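Local atomic coordinates of glutamate racemase (Campylobacter jejuni, PDB entry 3UHF), a protein that belongs to the Asp/Glu/hydantoin racemase family of alpha/beta enzymes and is modelled here with a bound D-glutamic acid. Residues E134-A139 and D198-A203; E51-G56 and H251-S256. All coordinates share one frame; numbering follows the deposited sequence. Where two conformers were deposited one is given.

How the interactions relate
After strand 26-31, the chain lays down strand 51-56 in the same five-stranded parallel sheet, and the partner that completes interaction 2, strand 249-254, comes almost two hundred residues later as an outermost strand of that sheet. Within this long excursion the chain builds a second, four-stranded parallel sheet, where interaction 1 joins 134-139 to 198-203 after an intervening span of 58 residues, a little over half of them helical. The smaller loop is thus wholly enclosed by the larger, and the two do not cross. The centres of interaction 1 and interaction 2 lie about 29 Å apart, on opposite sides of the chain's centre. Each contact knits its own sheet, and D-glutamic acid lies between them.

Interaction 1: E134-A139 and D198-A203; sequences EILVIA and DALILA
Parallel strand pairing in the buried heart of the four-stranded sheet joins 134-139 to 198-203, where the axes of the short strand segments come as close as 4.8 Å and run at an angle of 19°. Backbone bonds zigzag between them: Ala199 N to Glu134 O, Leu136 N to Ala199 O, Ile201 N to Leu136 O at 2.8 Å, and a longer one from Ile138 N to Ile201 O. Past Ile201 the regular pairing gives way, since Leu202 centres an inverse gamma turn and Ala203 N reaches Ile138 O only weakly.

At the other end a carboxylate extends the pairing. Asp198 OD2 accepts Glu134 N at 2.8 Å through its anti lone pair, in a nearly straight bond of 169°, while Lys221 lies at long ion-pair range from OD1. An aspartate suits this place because its short side chain can reach back to the neighbouring backbone N-H.

Branched aliphatic residues fill both faces. On one, Ile201 keeps CG1 anti to its carbonyl carbon (chi1 -54°), and CD1 touches the CG2 methyls of both Ile135 and Val137, 4.0 Å from each; Thr124 and Tyr149 of the flanking helices press on this layer. On the other, Leu136 and Leu200 lie alongside each other, pointing the same way, with CD2 of Leu136 3.6 Å from CD1 of Leu200. The same CD1 meets CG1 of Ile138 at 3.9 Å, this isoleucine crossing at a slant, and helix 211-218 packs over them. Small residues close the two segments: CB of Ala139 and CB of Ala203 approach to 3.8 Å, with the Ala139 side chain about 6 Å from D-glutamic acid. Helices on both faces of a parallel sheet make a three-layer alpha/beta/alpha sandwich; here the C-terminal end of 134-139 lies near the ligand.

Interaction 2: E51-G56 and H251-S256; sequences EIIYYG and HFYASS
His251 to Ala254 belong to strand 249-254, an outermost strand of a parallel alpha/beta sheet, and pair with 51-56, the axes of the short segments coming as close as 4.7 Å. Five backbone bonds join the segments in register. His251 N gives to Ile52 O, Tyr54 N to His251 O at 2.9 Å, Tyr253 N to Tyr54 O, and Gly56 N to Tyr253 O. Beyond the strand, Ser255 N still reaches Gly56 O, and the Ser255 hydroxyl turns to Asp57 and Ala59, joining the two loops that follow the paired strands.

Apolar contacts occupy both faces. Tyr54 and Phe252 slant across each other, CB of the tyrosine 3.9 Å from CD2 of the phenylalanine; Leu37 and Leu261 are among the helix residues packed on this side, where large rings suit the space between sheet and helices. The Tyr54 hydroxyl ends on Gly33 O, so an amphipathic residue serves both the core and a polar backbone atom. Gly56 follows on this face, where a CB would be crowded by the Tyr54 ring. Over the opposite face, CG2 of Ile53 lies 3.7 Å from CE2 of Tyr253, and CD1 of Tyr55 sits 3.9 Å from CB of Tyr253; Phe81 stacks on Tyr55, and Phe85 meets Tyr253.

The polar side-chain pair lies at the start of the strands, on the face of Ile53. CD1 of Ile53 presses to 3.4 Å from CD2 of His251 and probably helps to limit the rotation of that ring. Glu51 holds CG anti to its backbone N (chi1 -170°) and runs extended to the imidazole edge, with carboxylate and ring planes 44° apart. There His251 NE2 donates to Glu51 OE2 at 2.6 Å, but the N-H points well off the oxygen, at 126°, and the bond is weak.

Interaction 1: E134-A139 and D198-A203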
ATOM      1  N   GLU A 134     -12.433   2.847 -18.370  0.50 24.94           N
ATOM      2  CA  GLU A 134     -12.188   1.477 -17.927  0.50 23.68           C
ATOM      3  C   GLU A 134     -11.160   1.412 -16.804  0.50 19.50           C
ATOM      4  O   GLU A 134     -10.069   1.966 -16.924  0.50 23.46           O
ATOM      5  CB  GLU A 134     -11.659   0.651 -19.101  0.50 25.66           C
ATOM      6  CG  GLU A 134     -12.493   0.737 -20.364  0.50 31.53           C
ATOM      7  CD  GLU A 134     -13.467  -0.412 -20.493  0.50 41.48           C
ATOM      8  OE1 GLU A 134     -13.330  -1.393 -19.728  0.50 38.65           O
ATOM      9  OE2 GLU A 134     -14.377  -0.326 -21.349  0.50 42.21           O
ATOM     10  N   ILE A 135     -11.493   0.708 -15.727  1.00 18.02           N
ATOM     11  CA  ILE A 135     -10.550   0.503 -14.641  1.00 15.34           C
ATOM     12  C   ILE A 135     -10.254  -0.988 -14.458  1.00 21.25           C
ATOM     13  O   ILE A 135     -11.165  -1.811 -14.440  1.00 21.36           O
ATOM     14  CB  ILE A 135     -11.124   1.021 -13.302  1.00 16.93           C
ATOM     15  CG1 ILE A 135     -11.449   2.510 -13.401  1.00 21.22           C
ATOM     16  CG2 ILE A 135     -10.148   0.762 -12.135  1.00 19.73           C
ATOM     17  CD1 ILE A 135     -12.172   3.030 -12.186  1.00 23.78           C
ATOM     18  N   LEU A 136      -8.979  -1.321 -14.316  1.00 17.98           N
ATOM     19  CA  LEU A 136      -8.584  -2.666 -13.905  1.00 16.73           C
ATOM     20  C   LEU A 136      -7.947  -2.556 -12.521  1.00 15.36           C
ATOM     21  O   LEU A 136      -7.002  -1.787 -12.321  1.00 20.06           O
ATOM     22  CB  LEU A 136      -7.595  -3.271 -14.902  1.00 17.96           C
ATOM     23  CG  LEU A 136      -6.953  -4.587 -14.434  1.00 21.05           C
ATOM     24  CD1 LEU A 136      -8.042  -5.610 -14.150  1.00 21.12           C
ATOM     25  CD2 LEU A 136      -5.970  -5.089 -15.493  1.00 19.54           C
ATOM     26  N   VAL A 137      -8.503  -3.279 -11.554  1.00 18.28           N
ATOM     27  CA  VAL A 137      -7.920  -3.329 -10.224  1.00 14.68           C
ATOM     28  C   VAL A 137      -7.204  -4.666 -10.095  1.00 16.62           C
ATOM     29  O   VAL A 137      -7.819  -5.702 -10.312  1.00 17.44           O
ATOM     30  CB  VAL A 137      -9.003  -3.282  -9.143  1.00 15.46           C
ATOM     31  CG1 VAL A 137      -8.365  -3.320  -7.762  1.00 19.91           C
ATOM     32  CG2 VAL A 137      -9.857  -2.019  -9.309  1.00 17.84           C
ATOM     33  N   ILE A 138      -5.910  -4.648  -9.786  1.00 15.95           N
ATOM     34  CA  ILE A 138      -5.195  -5.910  -9.534  1.00 16.47           C
ATOM     35  C   ILE A 138      -4.695  -5.918  -8.100  1.00 18.38           C
ATOM     36  O   ILE A 138      -4.248  -4.891  -7.595  1.00 16.76           O
ATOM     37  CB  ILE A 138      -4.043  -6.159 -10.538  1.00 16.22           C
ATOM     38  CG1 ILE A 138      -3.039  -4.992 -10.530  1.00 18.56           C
ATOM     39  CG2 ILE A 138      -4.632  -6.413 -11.927  1.00 16.59           C
ATOM     40  CD1 ILE A 138      -1.724  -5.274 -11.311  1.00 16.97           C
ATOM     41  N   ALA A 139      -4.770  -7.076  -7.440  1.00 16.16           N
ATOM     42  CA  ALA A 139      -4.519  -7.124  -6.012  1.00 15.39           C
ATOM     43  C   ALA A 139      -4.408  -8.571  -5.576  1.00 15.99           C
ATOM     44  O   ALA A 139      -4.507  -9.474  -6.395  1.00 15.92           O
ATOM     45  CB  ALA A 139      -5.666  -6.435  -5.242  1.00 13.51           C
ATOM     46  N   ASP A 198      -8.098   2.020 -19.011  1.00 24.41           N
ATOM     47  CA  ASP A 198      -7.644   3.399 -18.971  1.00 24.56           C
ATOM     48  C   ASP A 198      -6.842   3.675 -17.707  1.00 22.77           C
ATOM     49  O   ASP A 198      -5.936   4.518 -17.706  1.00 20.85           O
ATOM     50  CB  ASP A 198      -8.834   4.355 -19.086  1.00 24.00           C
ATOM     51  CG  ASP A 198      -9.559   4.205 -20.412  1.00 31.67           C
ATOM     52  OD1 ASP A 198      -8.967   4.581 -21.445  1.00 33.21           O
ATOM     53  OD2 ASP A 198     -10.709   3.703 -20.425  1.00 27.16           O
ATOM     54  N   ALA A 199      -7.177   2.967 -16.629  1.00 22.99           N
ATOM     55  CA  ALA A 199      -6.406   3.052 -15.392  1.00 21.22           C
ATOM     56  C   ALA A 199      -6.179   1.669 -14.796  1.00 20.16           C
ATOM     57  O   ALA A 199      -7.087   0.842 -14.760  1.00 19.51           O
ATOM     58  CB  ALA A 199      -7.099   3.941 -14.378  1.00 16.71           C
ATOM     59  N   LEU A 200      -4.963   1.437 -14.315  1.00 14.75           N
ATOM     60  CA  LEU A 200      -4.642   0.178 -13.626  1.00 15.35           C
ATOM     61  C   LEU A 200      -4.315   0.517 -12.181  1.00 14.34           C
ATOM     62  O   LEU A 200      -3.327   1.210 -11.906  1.00 17.67           O
ATOM     63  CB  LEU A 200      -3.433  -0.469 -14.290  1.00 16.71           C
ATOM     64  CG  LEU A 200      -2.869  -1.736 -13.635  1.00 20.47           C
ATOM     65  CD1 LEU A 200      -3.904  -2.840 -13.652  1.00 22.30           C
ATOM     66  CD2 LEU A 200      -1.610  -2.167 -14.369  1.00 23.65           C
ATOM     67  N   ILE A 201      -5.159   0.084 -11.250  1.00 15.08           N
ATOM     68  CA  ILE A 201      -4.869   0.358  -9.854  1.00 14.62           C
ATOM     69  C   ILE A 201      -3.907  -0.705  -9.323  1.00 16.53           C
ATOM     70  O   ILE A 201      -4.225  -1.902  -9.303  1.00 16.13           O
ATOM     71  CB  ILE A 201      -6.128   0.409  -8.969  1.00 13.83           C
ATOM     72  CG1 ILE A 201      -7.145   1.420  -9.539  1.00 21.49           C
ATOM     73  CG2 ILE A 201      -5.725   0.833  -7.568  1.00 13.92           C
ATOM     74  CD1 ILE A 201      -8.399   1.599  -8.675  1.00 19.44           C
ATOM     75  N   LEU A 202      -2.726  -0.268  -8.902  1.00 16.47           N
ATOM     76  CA  LEU A 202      -1.752  -1.189  -8.325  1.00 18.49           C
ATOM     77  C   LEU A 202      -2.127  -1.420  -6.865  1.00 15.33           C
ATOM     78  O   LEU A 202      -1.508  -0.854  -5.950  1.00 18.90           O
ATOM     79  CB  LEU A 202      -0.350  -0.596  -8.432  1.00 17.71           C
ATOM     80  CG  LEU A 202       0.099  -0.244  -9.856  1.00 21.49           C
ATOM     81  CD1 LEU A 202       1.470   0.398  -9.831  1.00 24.89           C
ATOM     82  CD2 LEU A 202       0.121  -1.486 -10.748  1.00 23.03           C
ATOM     83  N   ALA A 203      -3.165  -2.225  -6.655  1.00 15.65           N
ATOM     84  CA  ALA A 203      -3.784  -2.341  -5.341  1.00 16.38           C
ATOM     85  C   ALA A 203      -3.092  -3.387  -4.477  1.00 16.89           C
ATOM     86  O   ALA A 203      -3.752  -4.220  -3.838  1.00 15.50           O
ATOM     87  CB  ALA A 203      -5.281  -2.670  -5.492  1.00 13.87           C
TER

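Interaction 2: E51-G56 and H251-S256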
ATOM      1  N   GLU A  51       9.640  11.728  11.656  1.00 31.85           N
ATOM      2  CA  GLU A  51      10.066  10.391  12.045  1.00 32.18           C
ATOM      3  C   GLU A  51       9.004   9.367  11.694  1.00 34.05           C
ATOM      4  O   GLU A  51       7.816   9.592  11.911  1.00 32.27           O
ATOM      5  CB  GLU A  51      10.374  10.345  13.542  1.00 38.34           C
ATOM      6  CG  GLU A  51      11.045   9.061  14.010  1.00 47.69           C
ATOM      7  CD  GLU A  51      11.614   9.189  15.416  1.00 64.09           C
ATOM      8  OE1 GLU A  51      11.155  10.070  16.175  1.00 62.03           O
ATOM      9  OE2 GLU A  51      12.531   8.415  15.762  1.00 72.36           O
ATOM     10  N   ILE A  52       9.439   8.235  11.153  1.00 30.59           N
ATOM     11  CA  ILE A  52       8.518   7.190  10.733  1.00 25.57           C
ATOM     12  C   ILE A  52       8.976   5.841  11.283  1.00 27.72           C
ATOM     13  O   ILE A  52      10.135   5.454  11.111  1.00 31.21           O
ATOM     14  CB  ILE A  52       8.430   7.095   9.203  1.00 28.80           C
ATOM     15  CG1 ILE A  52       8.023   8.439   8.587  1.00 30.16           C
ATOM     16  CG2 ILE A  52       7.444   6.011   8.804  1.00 29.39           C
ATOM     17  CD1 ILE A  52       7.948   8.418   7.073  1.00 27.50           C
ATOM     18  N   ILE A  53       8.069   5.146  11.963  1.00 27.06           N
ATOM     19  CA  ILE A  53       8.348   3.804  12.468  1.00 27.62           C
ATOM     20  C   ILE A  53       7.662   2.808  11.552  1.00 29.98           C
ATOM     21  O   ILE A  53       6.435   2.790  11.473  1.00 27.82           O
ATOM     22  CB  ILE A  53       7.790   3.600  13.897  1.00 27.81           C
ATOM     23  CG1 ILE A  53       8.182   4.762  14.825  1.00 37.20           C
ATOM     24  CG2 ILE A  53       8.227   2.246  14.465  1.00 31.60           C
ATOM     25  CD1 ILE A  53       9.662   4.997  14.942  1.00 42.61           C
ATOM     26  N   TYR A  54       8.455   1.992  10.853  1.00 26.39           N
ATOM     27  CA  TYR A  54       7.933   0.955   9.958  1.00 24.29           C
ATOM     28  C   TYR A  54       7.977  -0.400  10.661  1.00 23.67           C
ATOM     29  O   TYR A  54       8.977  -0.751  11.276  1.00 26.18           O
ATOM     30  CB  TYR A  54       8.759   0.890   8.661  1.00 22.09           C
ATOM     31  CG  TYR A  54       8.246  -0.095   7.625  1.00 19.88           C
ATOM     32  CD1 TYR A  54       7.391   0.318   6.604  1.00 21.92           C
ATOM     33  CD2 TYR A  54       8.620  -1.439   7.661  1.00 23.17           C
ATOM     34  CE1 TYR A  54       6.923  -0.571   5.651  1.00 22.64           C
ATOM     35  CE2 TYR A  54       8.148  -2.341   6.703  1.00 21.68           C
ATOM     36  CZ  TYR A  54       7.302  -1.897   5.707  1.00 24.21           C
ATOM     37  OH  TYR A  54       6.827  -2.764   4.750  1.00 18.61           O
ATOM     38  N   TYR A  55       6.878  -1.140  10.584  1.00 24.41           N
ATOM     39  CA  TYR A  55       6.823  -2.486  11.130  1.00 27.51           C
ATOM     40  C   TYR A  55       6.239  -3.408  10.077  1.00 24.23           C
ATOM     41  O   TYR A  55       5.156  -3.148   9.543  1.00 23.46           O
ATOM     42  CB  TYR A  55       5.968  -2.538  12.400  1.00 27.45           C
ATOM     43  CG  TYR A  55       5.760  -3.946  12.949  1.00 31.36           C
ATOM     44  CD1 TYR A  55       6.835  -4.717  13.379  1.00 32.48           C
ATOM     45  CD2 TYR A  55       4.491  -4.485  13.062  1.00 30.20           C
ATOM     46  CE1 TYR A  55       6.644  -6.005  13.889  1.00 32.95           C
ATOM     47  CE2 TYR A  55       4.287  -5.755  13.572  1.00 34.73           C
ATOM     48  CZ  TYR A  55       5.365  -6.516  13.980  1.00 37.24           C
ATOM     49  OH  TYR A  55       5.145  -7.781  14.487  1.00 33.23           O
ATOM     50  N   GLY A  56       6.967  -4.479   9.763  1.00 25.32           N
ATOM     51  CA  GLY A  56       6.497  -5.454   8.797  1.00 23.21           C
ATOM     52  C   GLY A  56       6.382  -6.810   9.472  1.00 20.59           C
ATOM     53  O   GLY A  56       7.294  -7.218  10.181  1.00 21.99           O
ATOM     54  N   HIS A 251      12.888   4.215  11.387  1.00 29.96           N
ATOM     55  CA  HIS A 251      13.176   3.077  12.256  1.00 30.30           C
ATOM     56  C   HIS A 251      12.445   1.865  11.710  1.00 32.62           C
ATOM     57  O   HIS A 251      11.259   1.948  11.393  1.00 31.57           O
ATOM     58  CB  HIS A 251      12.716   3.346  13.684  1.00 35.51           C
ATOM     59  CG  HIS A 251      13.420   4.493  14.337  1.00 42.43           C
ATOM     60  ND1 HIS A 251      14.727   4.416  14.765  1.00 41.94           N
ATOM     61  CD2 HIS A 251      13.003   5.747  14.626  1.00 43.74           C
ATOM     62  CE1 HIS A 251      15.083   5.573  15.294  1.00 49.51           C
ATOM     63  NE2 HIS A 251      14.054   6.397  15.224  1.00 44.38           N
ATOM     64  N   PHE A 252      13.155   0.744  11.605  1.00 29.25           N
ATOM     65  CA  PHE A 252      12.585  -0.476  11.048  1.00 26.33           C
ATOM     66  C   PHE A 252      12.458  -1.567  12.096  1.00 31.85           C
ATOM     67  O   PHE A 252      13.406  -1.847  12.832  1.00 31.32           O
ATOM     68  CB  PHE A 252      13.452  -0.971   9.890  1.00 27.31           C
ATOM     69  CG  PHE A 252      13.483  -0.029   8.730  1.00 28.01           C
ATOM     70  CD1 PHE A 252      14.503   0.902   8.600  1.00 32.56           C
ATOM     71  CD2 PHE A 252      12.480  -0.068   7.771  1.00 25.14           C
ATOM     72  CE1 PHE A 252      14.524   1.781   7.530  1.00 37.08           C
ATOM     73  CE2 PHE A 252      12.493   0.812   6.698  1.00 29.43           C
ATOM     74  CZ  PHE A 252      13.515   1.741   6.583  1.00 30.21           C
ATOM     75  N   TYR A 253      11.284  -2.182  12.151  1.00 26.33           N
ATOM     76  CA  TYR A 253      11.060  -3.352  12.990  1.00 29.44           C
ATOM     77  C   TYR A 253      10.393  -4.458  12.187  1.00 27.26           C
ATOM     78  O   TYR A 253       9.664  -4.189  11.238  1.00 26.82           O
ATOM     79  CB  TYR A 253      10.191  -2.985  14.186  1.00 30.37           C
ATOM     80  CG  TYR A 253      10.814  -1.935  15.078  1.00 28.85           C
ATOM     81  CD1 TYR A 253      11.608  -2.298  16.160  1.00 31.71           C
ATOM     82  CD2 TYR A 253      10.609  -0.583  14.843  1.00 29.43           C
ATOM     83  CE1 TYR A 253      12.179  -1.339  16.982  1.00 35.29           C
ATOM     84  CE2 TYR A 253      11.175   0.388  15.663  1.00 33.79           C
ATOM     85  CZ  TYR A 253      11.957   0.005  16.727  1.00 35.46           C
ATOM     86  OH  TYR A 253      12.518   0.964  17.545  1.00 37.08           O
ATOM     87  N   ALA A 254      10.651  -5.709  12.557  1.00 26.55           N
ATOM     88  CA  ALA A 254      10.013  -6.812  11.865  1.00 27.78           C
ATOM     89  C   ALA A 254       9.856  -7.991  12.804  1.00 30.30           C
ATOM     90  O   ALA A 254      10.644  -8.158  13.741  1.00 32.40           O
ATOM     91  CB  ALA A 254      10.819  -7.218  10.624  1.00 27.24           C
ATOM     92  N   SER A 255       8.846  -8.815  12.551  1.00 25.77           N
ATOM     93  CA  SER A 255       8.612  -9.975  13.405  1.00 28.06           C
ATOM     94  C   SER A 255       9.585 -11.117  13.104  1.00 32.42           C
ATOM     95  O   SER A 255       9.601 -12.129  13.809  1.00 31.86           O
ATOM     96  CB  SER A 255       7.162 -10.438  13.305  1.00 26.30           C
ATOM     97  OG  SER A 255       6.794 -10.683  11.961  1.00 24.90           O
ATOM     98  N   SER A 256      10.392 -10.958  12.060  1.00 27.16           N
ATOM     99  CA  SER A 256      11.481 -11.903  11.792  1.00 34.67           C
ATOM    100  C   SER A 256      12.580 -11.227  10.980  1.00 37.93           C
ATOM    101  O   SER A 256      12.292 -10.335  10.192  1.00 39.00           O
ATOM    102  CB  SER A 256      10.961 -13.134  11.048  1.00 36.86           C
ATOM    103  OG  SER A 256      10.491 -12.784   9.760  1.00 39.79           O
TER